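ADP-ribosylglycohydrolase (PDB 2YZV) belongs to the ADP-ribosylglycohydrolase family, an all-helical fold, and holds two magnesium ions in this crystal structure. Local coordinates at residues L12-G17 with L137-E142; C64-L69 with E287-A292; G129-L134 with P222-A227; W230-G235 with Q261-Y266; E240-A245 with G274-A279. All blocks are in the same frame, centred on the assembly; numbering follows the deposited sequence.

Contact 1. Residues L12-G17 with L137-E142; sequences LGAFLG and LVLAYE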
# COMPACT_ATOMS: atom_id res chain seq x y z
N LEU A 12 -11.69 6.39 3.15
CA LEU A 12 -11.10 7.48 2.38
C LEU A 12 -9.66 7.70 2.85
O LEU A 12 -8.77 7.97 2.05
CB LEU A 12 -11.90 8.77 2.58
CG LEU A 12 -13.24 8.92 1.84
CD1 LEU A 12 -12.98 9.32 0.40
CD2 LEU A 12 -14.03 7.62 1.90
N GLY A 13 -9.45 7.57 4.16
CA GLY A 13 -8.12 7.76 4.71
C GLY A 13 -7.11 6.73 4.21
O GLY A 13 -5.96 7.07 3.93
N ALA A 14 -7.53 5.48 4.12
CA ALA A 14 -6.63 4.43 3.65
C ALA A 14 -6.23 4.64 2.19
O ALA A 14 -5.07 4.46 1.83
CB ALA A 14 -7.28 3.06 3.83
N PHE A 15 -7.18 5.03 1.35
CA PHE A 15 -6.91 5.24 -0.07
C PHE A 15 -6.09 6.51 -0.31
O PHE A 15 -5.05 6.47 -0.98
CB PHE A 15 -8.24 5.31 -0.85
CG PHE A 15 -8.11 5.03 -2.32
CD1 PHE A 15 -9.02 4.18 -2.95
CD2 PHE A 15 -7.09 5.60 -3.08
CE1 PHE A 15 -8.92 3.91 -4.32
CE2 PHE A 15 -6.98 5.33 -4.45
CZ PHE A 15 -7.90 4.48 -5.07
N LEU A 16 -6.54 7.63 0.24
CA LEU A 16 -5.80 8.88 0.08
C LEU A 16 -4.45 8.81 0.78
O LEU A 16 -3.46 9.37 0.30
CB LEU A 16 -6.62 10.06 0.62
CG LEU A 16 -7.69 10.68 -0.28
CD1 LEU A 16 -7.02 11.40 -1.43
CD2 LEU A 16 -8.65 9.62 -0.80
N GLY A 17 -4.40 8.12 1.92
CA GLY A 17 -3.14 8.00 2.65
C GLY A 17 -2.09 7.30 1.81
O GLY A 17 -0.90 7.61 1.89
N LEU A 137 -8.51 -3.12 -2.79
CA LEU A 137 -9.08 -4.45 -2.64
C LEU A 137 -9.79 -4.62 -1.31
O LEU A 137 -10.91 -5.14 -1.25
CB LEU A 137 -8.00 -5.53 -2.76
CG LEU A 137 -8.45 -6.96 -2.50
CD1 LEU A 137 -9.54 -7.36 -3.50
CD2 LEU A 137 -7.26 -7.90 -2.62
N VAL A 138 -9.15 -4.18 -0.23
CA VAL A 138 -9.75 -4.31 1.09
C VAL A 138 -10.97 -3.41 1.25
O VAL A 138 -11.94 -3.78 1.92
CB VAL A 138 -8.72 -4.00 2.21
CG1 VAL A 138 -9.37 -4.10 3.58
CG2 VAL A 138 -7.55 -4.98 2.11
N LEU A 139 -10.94 -2.23 0.64
CA LEU A 139 -12.08 -1.32 0.74
C LEU A 139 -13.35 -1.94 0.17
O LEU A 139 -14.43 -1.80 0.75
CB LEU A 139 -11.79 -0.01 0.00
CG LEU A 139 -11.34 1.18 0.86
CD1 LEU A 139 -10.07 0.85 1.62
CD2 LEU A 139 -11.12 2.38 -0.04
N ALA A 140 -13.22 -2.64 -0.96
CA ALA A 140 -14.38 -3.25 -1.60
C ALA A 140 -14.71 -4.66 -1.12
O ALA A 140 -15.88 -5.04 -1.09
CB ALA A 140 -14.18 -3.25 -3.12
N TYR A 141 -13.70 -5.43 -0.74
CA TYR A 141 -13.94 -6.80 -0.30
C TYR A 141 -13.65 -7.05 1.18
O TYR A 141 -13.37 -8.17 1.59
CB TYR A 141 -13.12 -7.76 -1.18
CG TYR A 141 -13.69 -7.90 -2.57
CD1 TYR A 141 -14.69 -8.83 -2.84
CD2 TYR A 141 -13.26 -7.07 -3.60
CE1 TYR A 141 -15.25 -8.93 -4.11
CE2 TYR A 141 -13.82 -7.16 -4.88
CZ TYR A 141 -14.82 -8.10 -5.12
OH TYR A 141 -15.39 -8.19 -6.37
N GLU A 142 -13.76 -5.99 1.97
CA GLU A 142 -13.52 -6.04 3.40
C GLU A 142 -14.21 -7.21 4.10
O GLU A 142 -13.62 -7.90 4.94
CB GLU A 142 -14.01 -4.75 4.07
CG GLU A 142 -13.75 -4.70 5.56
CD GLU A 142 -14.69 -3.74 6.28
OE1 GLU A 142 -15.05 -2.71 5.68
OE2 GLU A 142 -15.06 -4.03 7.44
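Leu139 reaches from the short helix 135-141 to the long N-terminal helix 4-26 and meets it with both of its methyl groups, one on Ala14 and one on Phe15. Everything that passes between the two segments is apolar. CD1 of Leu139 lies 4.2 Å from CB of Ala14, a methyl-to-methyl contact on a side chain whose CB bond faces the other helix. The second branch turns to the aromatic residue: CD2 of Leu139 is 4.0 Å from CD1 of Phe15 and 4.2 Å from CB of Phe15. This methyl sits at the edge of the ring, near its plane, and not over a face, and the two side chains cross at about a right angle. Phe15 carries its ring opposite the backbone N and next to its own carbonyl carbon (chi1 -159°), which brings CD1 of the ring to the same methyl that CB already meets. Leu139 itself has a chi1 of -99°, well removed from a staggered value, and in this rotation its fork straddles the two neighbours.

The carboxylate of Glu142, three residues after Leu139, forms salt bridges through OE1 with Arg11 and through OE2 with Arg180, and the first of these ties the end of the 137-142 segment back to helix 4-26.

The whole contact is buried. Helices 57-72 and 283-298 close over the Phe15 side, through Leu63 and Ala66 of the one and Leu293 of the other; Leu139 also meets Ala290 of helix 283-298, while helix 162-179 packs on Val138 of helix 135-141.

Contact 2. Residues C64-L69 with E287-A292; sequences CLAESL and EALALA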
# COMPACT_ATOMS: atom_id res chain seq x y z
N CYS A 64 -5.61 1.78 -10.93
CA CYS A 64 -6.01 0.79 -11.93
C CYS A 64 -6.80 -0.32 -11.28
O CYS A 64 -7.86 -0.72 -11.78
CB CYS A 64 -4.77 0.20 -12.61
SG CYS A 64 -3.93 1.34 -13.72
N LEU A 65 -6.28 -0.83 -10.16
CA LEU A 65 -6.95 -1.90 -9.43
C LEU A 65 -8.32 -1.43 -8.96
O LEU A 65 -9.30 -2.16 -9.07
CB LEU A 65 -6.11 -2.34 -8.23
CG LEU A 65 -6.70 -3.38 -7.28
CD1 LEU A 65 -7.01 -4.67 -8.04
CD2 LEU A 65 -5.71 -3.66 -6.16
N ALA A 66 -8.38 -0.20 -8.45
CA ALA A 66 -9.63 0.37 -7.98
C ALA A 66 -10.67 0.38 -9.09
O ALA A 66 -11.80 -0.06 -8.90
CB ALA A 66 -9.39 1.80 -7.47
N GLU A 67 -10.28 0.87 -10.26
CA GLU A 67 -11.22 0.92 -11.38
C GLU A 67 -11.63 -0.47 -11.84
O GLU A 67 -12.78 -0.69 -12.20
CB GLU A 67 -10.61 1.71 -12.55
CG GLU A 67 -10.27 3.15 -12.20
CD GLU A 67 -10.14 4.04 -13.42
OE1 GLU A 67 -9.38 3.68 -14.34
OE2 GLU A 67 -10.79 5.10 -13.44
N SER A 68 -10.69 -1.41 -11.82
CA SER A 68 -10.99 -2.78 -12.22
C SER A 68 -12.04 -3.41 -11.30
O SER A 68 -12.98 -4.04 -11.76
CB SER A 68 -9.71 -3.62 -12.20
OG SER A 68 -9.95 -4.94 -12.67
N LEU A 69 -11.86 -3.23 -9.99
CA LEU A 69 -12.79 -3.78 -9.01
C LEU A 69 -14.20 -3.22 -9.16
O LEU A 69 -15.19 -3.95 -9.07
CB LEU A 69 -12.28 -3.51 -7.59
CG LEU A 69 -10.97 -4.21 -7.20
CD1 LEU A 69 -10.46 -3.68 -5.87
CD2 LEU A 69 -11.21 -5.71 -7.13
N GLU A 287 -11.07 10.22 -3.91
CA GLU A 287 -12.12 10.25 -2.90
C GLU A 287 -13.36 9.57 -3.45
O GLU A 287 -14.02 8.80 -2.75
CB GLU A 287 -12.43 11.70 -2.52
CG GLU A 287 -11.31 12.39 -1.76
CD GLU A 287 -11.59 13.86 -1.52
OE1 GLU A 287 -11.70 14.61 -2.52
OE2 GLU A 287 -11.69 14.26 -0.34
N ALA A 288 -13.67 9.85 -4.71
CA ALA A 288 -14.82 9.26 -5.38
C ALA A 288 -14.66 7.74 -5.47
O ALA A 288 -15.59 6.99 -5.20
CB ALA A 288 -14.99 9.86 -6.76
N LEU A 289 -13.46 7.29 -5.85
CA LEU A 289 -13.20 5.86 -5.96
C LEU A 289 -13.31 5.17 -4.61
O LEU A 289 -13.92 4.10 -4.50
CB LEU A 289 -11.80 5.61 -6.55
CG LEU A 289 -11.57 5.92 -8.03
CD1 LEU A 289 -10.09 5.82 -8.35
CD2 LEU A 289 -12.37 4.94 -8.88
N ALA A 290 -12.72 5.77 -3.58
CA ALA A 290 -12.75 5.19 -2.24
C ALA A 290 -14.18 5.00 -1.76
O ALA A 290 -14.53 3.96 -1.20
CB ALA A 290 -11.98 6.07 -1.26
N LEU A 291 -15.02 6.02 -1.97
CA LEU A 291 -16.41 5.94 -1.56
C LEU A 291 -17.16 4.88 -2.36
O LEU A 291 -17.98 4.14 -1.81
CB LEU A 291 -17.09 7.30 -1.71
CG LEU A 291 -16.67 8.35 -0.67
CD1 LEU A 291 -17.31 9.69 -1.01
CD2 LEU A 291 -17.10 7.89 0.71
N ALA A 292 -16.87 4.80 -3.66
CA ALA A 292 -17.53 3.82 -4.52
C ALA A 292 -17.16 2.40 -4.07
O ALA A 292 -18.02 1.52 -3.98
CB ALA A 292 -17.11 4.04 -5.97
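Two helices of the all-helical ADP-ribosylglycohydrolase fold, 57-72 and the C-terminal 283-298, pack here through one leucine. Leu289 reaches across from the latter and is met by Ala66 and Glu67, successive residues of the former. Its CD1 methyl stands 4.2 Å from CB of Ala66, and both residues direct their CB bonds at the opposite helix. The other branch reaches the more exposed neighbour, where CD2 of Leu289 comes 4.3 Å from CG of Glu67, touching the aliphatic part of that side chain and not its carboxylate. With CG of Leu289 placed opposite its carbonyl carbon and beside the backbone N (chi1 -71°) and chi2 near 170°, the fork opens across these two neighbours. The small methyl of Ala66 lets the backbones come close, with CA of Ala66 only 6.9 Å from CA of Leu289.

Leu63 and Leu70 of the same helix 57-72 extend the surface that Leu289 meets; Ala66 also touches Phe15 of helix 4-26. Chemically the contact is one of dispersion and hydrophobic burial, graded from the enclosed Ala66 to the exposed Glu67, whose CG methylene covers part of the leucine while the residue remains at the protein surface.

Contact 3. Residues G129-L134 with P222-A227; sequences GPLMRL and PGTLAA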
# COMPACT_ATOMS: atom_id res chain seq x y z
N GLY A 129 5.82 -4.47 -4.53
CA GLY A 129 4.76 -4.03 -5.43
C GLY A 129 3.34 -4.41 -5.02
O GLY A 129 2.43 -3.59 -5.11
N PRO A 130 3.11 -5.65 -4.56
CA PRO A 130 1.75 -6.04 -4.17
C PRO A 130 1.22 -5.26 -2.97
O PRO A 130 0.01 -5.13 -2.81
CB PRO A 130 1.89 -7.53 -3.84
CG PRO A 130 3.07 -7.96 -4.66
CD PRO A 130 4.02 -6.81 -4.48
N LEU A 131 2.12 -4.76 -2.14
CA LEU A 131 1.73 -4.03 -0.94
C LEU A 131 1.33 -2.59 -1.22
O LEU A 131 0.44 -2.05 -0.58
CB LEU A 131 2.88 -4.00 0.07
CG LEU A 131 3.56 -5.30 0.46
CD1 LEU A 131 4.61 -5.01 1.51
CD2 LEU A 131 2.53 -6.28 0.99
N MET A 132 2.01 -1.97 -2.18
CA MET A 132 1.78 -0.57 -2.51
C MET A 132 0.43 -0.24 -3.11
O MET A 132 0.01 0.92 -3.09
CB MET A 132 2.87 -0.08 -3.47
CG MET A 132 2.82 -0.76 -4.82
SD MET A 132 4.11 -0.21 -5.95
CE MET A 132 3.35 -0.59 -7.53
N ARG A 133 -0.27 -1.25 -3.62
CA ARG A 133 -1.55 -1.03 -4.29
C ARG A 133 -2.74 -1.73 -3.64
O ARG A 133 -3.85 -1.69 -4.17
CB ARG A 133 -1.44 -1.53 -5.74
CG ARG A 133 -1.27 -3.05 -5.82
CD ARG A 133 -0.90 -3.57 -7.21
NE ARG A 133 -0.79 -5.03 -7.19
CZ ARG A 133 0.17 -5.73 -7.78
NH1 ARG A 133 1.14 -5.11 -8.45
NH2 ARG A 133 0.19 -7.05 -7.68
N LEU A 134 -2.51 -2.35 -2.48
CA LEU A 134 -3.54 -3.13 -1.78
C LEU A 134 -4.87 -2.51 -1.32
O LEU A 134 -5.93 -3.09 -1.57
CB LEU A 134 -2.90 -3.80 -0.56
CG LEU A 134 -2.91 -5.33 -0.43
CD1 LEU A 134 -3.02 -5.68 1.04
CD2 LEU A 134 -4.06 -5.96 -1.20
N PRO A 222 8.85 -8.15 2.92
CA PRO A 222 8.82 -8.25 4.39
C PRO A 222 9.43 -7.01 5.05
O PRO A 222 8.93 -6.53 6.07
CB PRO A 222 9.64 -9.51 4.67
CG PRO A 222 9.38 -10.35 3.45
CD PRO A 222 9.49 -9.35 2.33
N GLY A 223 10.51 -6.50 4.46
CA GLY A 223 11.17 -5.33 5.01
C GLY A 223 10.34 -4.07 4.88
O GLY A 223 10.37 -3.20 5.75
N THR A 224 9.61 -3.96 3.77
CA THR A 224 8.76 -2.79 3.55
C THR A 224 7.64 -2.80 4.58
O THR A 224 7.32 -1.77 5.18
CB THR A 224 8.16 -2.80 2.14
OG1 THR A 224 9.22 -2.87 1.18
CG2 THR A 224 7.33 -1.55 1.90
N LEU A 225 7.04 -3.97 4.78
CA LEU A 225 5.97 -4.11 5.75
C LEU A 225 6.50 -3.75 7.14
O LEU A 225 5.86 -3.00 7.88
CB LEU A 225 5.44 -5.55 5.75
CG LEU A 225 4.31 -5.85 6.73
CD1 LEU A 225 3.12 -4.95 6.46
CD2 LEU A 225 3.92 -7.31 6.61
N ALA A 226 7.68 -4.26 7.47
CA ALA A 226 8.28 -4.00 8.78
C ALA A 226 8.56 -2.51 9.01
O ALA A 226 8.40 -2.01 10.12
CB ALA A 226 9.57 -4.80 8.94
N ALA A 227 8.98 -1.82 7.95
CA ALA A 227 9.28 -0.39 8.06
C ALA A 227 8.00 0.40 8.30
O ALA A 227 7.98 1.36 9.08
CB ALA A 227 9.98 0.10 6.79
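Leu131 meets Thr224 and Leu225 with a single methyl, CD1, which points across to the helix 221-234. Its CG stands beside the backbone N and away from the carbonyl carbon (chi1 -51°), and chi2 of -177° stretches CD1 straight out from the short, weakly bonded helix about 129-132. The methyl ends 4.2 Å from CB of Thr224 and 4.2 Å from the backbone N of Leu225. It thus rests on the helix surface where the two residues join. CB of Leu225 is also near, 4.4 Å from CD1 of Leu131.

Thr224 turns its CB toward Leu131 but uses its hydroxyl for other purposes. The main partner of OG1 is Pro218 O, just before the helix, with Tyr220 O as a further acceptor that would have to share the hydroxyl proton; OG1 in turn accepts a hydrogen bond from ND2 of Asn128, which immediately precedes the 129-134 segment. A buried polar group is thereby satisfied beside an apolar contact, and the bond to Asn128 links the same two parts of the chain.

This is buried packing in the interior of the helical fold, near its metal centre: the Thr224 side chain lies about 8 Å from a magnesium ion, and Met132 touches Asp58 and Thr254, two of the metal-site residues.

Contact 4. Residues W230-G235 with Q261-Y266; sequences WAFARG and QLAGAY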
# COMPACT_ATOMS: atom_id res chain seq x y z
N TRP A 230 6.85 -0.19 11.84
CA TRP A 230 7.68 0.54 12.79
C TRP A 230 7.21 2.00 12.87
O TRP A 230 7.04 2.54 13.95
CB TRP A 230 9.14 0.50 12.33
CG TRP A 230 10.01 1.51 13.01
CD1 TRP A 230 10.52 1.45 14.28
CD2 TRP A 230 10.43 2.77 12.47
NE1 TRP A 230 11.23 2.59 14.55
CE2 TRP A 230 11.20 3.42 13.46
CE3 TRP A 230 10.24 3.41 11.23
CZ2 TRP A 230 11.77 4.68 13.26
CZ3 TRP A 230 10.81 4.67 11.03
CH2 TRP A 230 11.56 5.29 12.05
N ALA A 231 7.01 2.62 11.71
CA ALA A 231 6.58 4.01 11.66
C ALA A 231 5.21 4.17 12.31
O ALA A 231 4.93 5.16 12.97
CB ALA A 231 6.53 4.49 10.21
N PHE A 232 4.35 3.17 12.11
CA PHE A 232 3.02 3.20 12.69
C PHE A 232 3.11 3.07 14.21
O PHE A 232 2.42 3.77 14.95
CB PHE A 232 2.17 2.06 12.09
CG PHE A 232 0.76 2.00 12.61
CD1 PHE A 232 -0.09 3.11 12.51
CD2 PHE A 232 0.26 0.83 13.17
CE1 PHE A 232 -1.41 3.04 12.96
CE2 PHE A 232 -1.06 0.75 13.62
CZ PHE A 232 -1.90 1.86 13.51
N ALA A 233 3.99 2.18 14.67
CA ALA A 233 4.16 1.97 16.11
C ALA A 233 4.72 3.19 16.83
O ALA A 233 4.28 3.54 17.93
CB ALA A 233 5.06 0.77 16.35
N ARG A 234 5.70 3.86 16.21
CA ARG A 234 6.32 5.01 16.85
C ARG A 234 5.62 6.35 16.63
O ARG A 234 5.73 7.25 17.46
CB ARG A 234 7.78 5.13 16.40
CG ARG A 234 8.61 3.88 16.66
CD ARG A 234 8.49 3.40 18.11
NE ARG A 234 9.24 2.17 18.31
CZ ARG A 234 8.97 1.27 19.25
NH1 ARG A 234 7.95 1.46 20.08
NH2 ARG A 234 9.69 0.16 19.34
N GLY A 235 4.91 6.49 15.51
CA GLY A 235 4.21 7.74 15.24
C GLY A 235 2.99 7.86 16.13
O GLY A 235 2.23 6.91 16.29
N GLN A 261 -1.56 3.64 3.91
CA GLN A 261 -2.76 2.82 3.88
C GLN A 261 -3.19 2.41 5.28
O GLN A 261 -4.35 2.54 5.65
CB GLN A 261 -2.51 1.55 3.06
CG GLN A 261 -2.31 1.80 1.59
CD GLN A 261 -1.87 0.56 0.87
OE1 GLN A 261 -2.63 -0.40 0.71
NE2 GLN A 261 -0.61 0.54 0.45
N LEU A 262 -2.23 1.91 6.06
CA LEU A 262 -2.52 1.46 7.42
C LEU A 262 -2.89 2.60 8.34
O LEU A 262 -3.91 2.55 9.02
CB LEU A 262 -1.33 0.69 7.99
CG LEU A 262 -1.44 0.19 9.44
CD1 LEU A 262 -2.67 -0.71 9.59
CD2 LEU A 262 -0.17 -0.56 9.81
N ALA A 263 -2.06 3.64 8.35
CA ALA A 263 -2.31 4.80 9.20
C ALA A 263 -3.55 5.57 8.73
O ALA A 263 -4.26 6.16 9.54
CB ALA A 263 -1.09 5.72 9.20
N GLY A 264 -3.82 5.54 7.43
CA GLY A 264 -5.00 6.23 6.91
C GLY A 264 -6.27 5.56 7.40
O GLY A 264 -7.24 6.22 7.78
N ALA A 265 -6.27 4.23 7.40
CA ALA A 265 -7.43 3.47 7.87
C ALA A 265 -7.58 3.62 9.38
O ALA A 265 -8.71 3.65 9.90
CB ALA A 265 -7.26 1.99 7.52
N TYR A 266 -6.46 3.71 10.08
CA TYR A 266 -6.46 3.83 11.54
C TYR A 266 -6.85 5.21 12.05
O TYR A 266 -7.72 5.33 12.92
CB TYR A 266 -5.08 3.46 12.08
CG TYR A 266 -5.00 3.48 13.59
CD1 TYR A 266 -5.61 2.48 14.35
CD2 TYR A 266 -4.34 4.50 14.26
CE1 TYR A 266 -5.57 2.50 15.74
CE2 TYR A 266 -4.28 4.53 15.66
CZ TYR A 266 -4.90 3.53 16.39
OH TYR A 266 -4.86 3.55 17.76
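Phe232 projects from helix 221-234 onto helix 252-267, where three residues meet different parts of its ring. Leu262 covers a face: its CG stands 4.1 Å from the Phe232 ring centroid and only 8° off the ring normal, a CH-pi contact, and its CD2 methyl reaches to 3.7 Å from CD2 of Phe232. Tyr266, one turn further along, receives the ring's edge. The two aromatic planes are at 86° with centroids 5.0 Å apart, a T-shaped stack in which Phe232 is the stem and the tyrosine face the base. CZ of Phe232 approaches CG of Tyr266 to 3.5 Å, so the stem lands toward the CB side of the tyrosine ring and not on its centre. Ala263 fills in obliquely, its CB 4.3 Å from CD1 of Phe232.

Phe232, Leu262 and Tyr266 all set CG opposite their backbone N; for Phe232 this extends the ring across the gap between the axes of segments 230-234 and 261-266, which are 10.4 Å apart and inclined at 35°.

Lys184 makes a cation-pi contact with Phe232 and also donates a hydrogen bond from NZ to Phe232 O, and Leu187 packs on both aromatic residues. The chemistry is that of a largely apolar, buried joint in which weakly positive ring hydrogens meet the pi cloud of Tyr266, while the nearby ammonium group would further polarise the phenylalanine ring.

Contact 5. Residues E240-A245 with G274-A279; sequences EGMRLA and GRWLRA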
# COMPACT_ATOMS: atom_id res chain seq x y z
N GLU A 240 3.24 12.41 12.11
CA GLU A 240 4.50 11.99 12.71
C GLU A 240 4.99 10.65 12.17
O GLU A 240 6.17 10.48 11.87
CB GLU A 240 4.38 11.93 14.23
CG GLU A 240 5.68 11.54 14.91
CD GLU A 240 5.63 11.67 16.42
OE1 GLU A 240 4.70 11.11 17.04
OE2 GLU A 240 6.52 12.34 16.98
N GLY A 241 4.07 9.69 12.05
CA GLY A 241 4.43 8.38 11.54
C GLY A 241 4.85 8.46 10.08
O GLY A 241 5.79 7.79 9.66
N MET A 242 4.17 9.29 9.30
CA MET A 242 4.51 9.44 7.89
C MET A 242 5.92 10.00 7.72
O MET A 242 6.68 9.54 6.87
CB MET A 242 3.51 10.34 7.17
CG MET A 242 3.79 10.51 5.68
SD MET A 242 3.76 8.95 4.75
CE MET A 242 2.00 8.68 4.64
N ARG A 243 6.26 11.00 8.52
CA ARG A 243 7.60 11.58 8.43
C ARG A 243 8.65 10.54 8.82
O ARG A 243 9.72 10.49 8.22
CB ARG A 243 7.71 12.83 9.30
CG ARG A 243 7.02 14.02 8.67
CD ARG A 243 6.93 15.21 9.60
NE ARG A 243 6.31 16.35 8.94
CZ ARG A 243 5.83 17.41 9.57
NH1 ARG A 243 5.90 17.48 10.90
NH2 ARG A 243 5.30 18.41 8.88
N LEU A 244 8.35 9.71 9.81
CA LEU A 244 9.30 8.68 10.21
C LEU A 244 9.51 7.71 9.04
O LEU A 244 10.64 7.33 8.74
CB LEU A 244 8.79 7.88 11.42
CG LEU A 244 8.81 8.59 12.77
CD1 LEU A 244 8.32 7.61 13.84
CD2 LEU A 244 10.22 9.06 13.10
N ALA A 245 8.42 7.34 8.39
CA ALA A 245 8.50 6.40 7.28
C ALA A 245 9.30 6.90 6.09
O ALA A 245 10.21 6.22 5.62
CB ALA A 245 7.09 6.02 6.82
N GLY A 274 -4.27 18.65 6.15
CA GLY A 274 -5.03 19.22 5.05
C GLY A 274 -4.17 19.72 3.90
O GLY A 274 -4.55 19.55 2.73
N ARG A 275 -3.03 20.32 4.21
CA ARG A 275 -2.15 20.83 3.16
C ARG A 275 -1.61 19.71 2.27
O ARG A 275 -1.35 19.94 1.09
CB ARG A 275 -1.00 21.64 3.77
CG ARG A 275 -0.12 20.87 4.73
CD ARG A 275 0.91 21.80 5.36
NE ARG A 275 1.83 21.08 6.24
CZ ARG A 275 1.49 20.52 7.40
NH1 ARG A 275 0.24 20.60 7.84
NH2 ARG A 275 2.40 19.87 8.11
N TRP A 276 -1.44 18.52 2.83
CA TRP A 276 -0.95 17.39 2.04
C TRP A 276 -2.05 16.95 1.07
O TRP A 276 -1.79 16.69 -0.10
CB TRP A 276 -0.56 16.21 2.95
CG TRP A 276 0.72 16.42 3.71
CD1 TRP A 276 1.58 17.48 3.60
CD2 TRP A 276 1.31 15.54 4.68
NE1 TRP A 276 2.65 17.31 4.44
CE2 TRP A 276 2.51 16.13 5.11
CE3 TRP A 276 0.93 14.30 5.22
CZ2 TRP A 276 3.35 15.53 6.07
CZ3 TRP A 276 1.75 13.70 6.18
CH2 TRP A 276 2.95 14.32 6.59
N LEU A 277 -3.28 16.88 1.57
CA LEU A 277 -4.42 16.49 0.75
C LEU A 277 -4.72 17.53 -0.33
O LEU A 277 -4.99 17.18 -1.48
CB LEU A 277 -5.66 16.26 1.62
CG LEU A 277 -5.61 15.08 2.59
CD1 LEU A 277 -6.81 15.12 3.52
CD2 LEU A 277 -5.58 13.77 1.81
N ARG A 278 -4.67 18.81 0.03
CA ARG A 278 -4.96 19.86 -0.94
C ARG A 278 -3.95 19.90 -2.09
O ARG A 278 -4.28 20.33 -3.19
CB ARG A 278 -5.01 21.23 -0.26
CG ARG A 278 -6.30 21.48 0.52
CD ARG A 278 -6.39 22.92 0.99
NE ARG A 278 -5.50 23.20 2.11
CZ ARG A 278 -5.73 22.80 3.36
NH1 ARG A 278 -6.81 22.09 3.64
NH2 ARG A 278 -4.87 23.10 4.32
N ALA A 279 -2.73 19.44 -1.83
CA ALA A 279 -1.68 19.44 -2.84
C ALA A 279 -1.66 18.15 -3.66
O ALA A 279 -1.02 18.09 -4.71
CB ALA A 279 -0.32 19.64 -2.17
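Met242 and Trp276 are turned toward each other by their first torsions: the methionine CG lies opposite its backbone N (chi1 -179°) with the chain bending at chi2 and chi3, and the tryptophan CG lies opposite its carbonyl carbon, which directs the indole at CG of Met242. The contact joins helices 238-246 and 274-279 of the all-helical ADP-ribosylglycohydrolase fold; the axes of segments 240-245 and 274-279 are 13.8 Å apart and inclined at 65°, a separation that the large indole spans. Its six-membered ring presents CZ3 to the methionine, 3.8 Å from CG of Met242 and 3.9 Å from CB of Met242, and the two side chains slide past each other in opposite directions. Beyond them, Trp276 also packs on Val20 and Leu24 of helix 4-26.

On the outer side two arginines converge. Arg243 extends from CG to NE beside the indole edge, its NE 4.2 Å from CZ2 of Trp276, and Arg275 comes in at about a right angle. The pair is held by shared carboxylates: Glu41 and Glu239 each form salt bridges with both arginines, and OE1 of Glu41 also accepts a hydrogen bond from NE1 of Trp276. These anions would offset the gathering of positive charge. The guanidinium planes are 57° apart, and NH2 of Arg243 lies near the plane of the Arg275 group, at its edge, 3.3 Å from NH2 of Arg275.

How the contacts relate
All five contacts belong to one all-helical chain and join segments from 26 to over 200 residues apart in sequence. Contacts 1 and 2 lie side by side, centres about 9 Å apart, where helices 4-26, 57-72, 135-141 and 283-298 meet. Contacts 3 and 4 share helix 221-234, with centres about 13 Å apart; Leu131 O and Gln261 NE2 probably hydrogen-bond between them. Contact 5 lies about 12 Å from contact 4 between centres, and the two alternate along the chain, helix 238-246 packing on helix 221-234 through Ala245 and Ala231. Contact 2 encloses contacts 3, 4 and 5, so the C-terminal helix returns to an early one. Ala14 touches Ala265, so contacts 1 and 4 meet across helices 4-26 and 252-267.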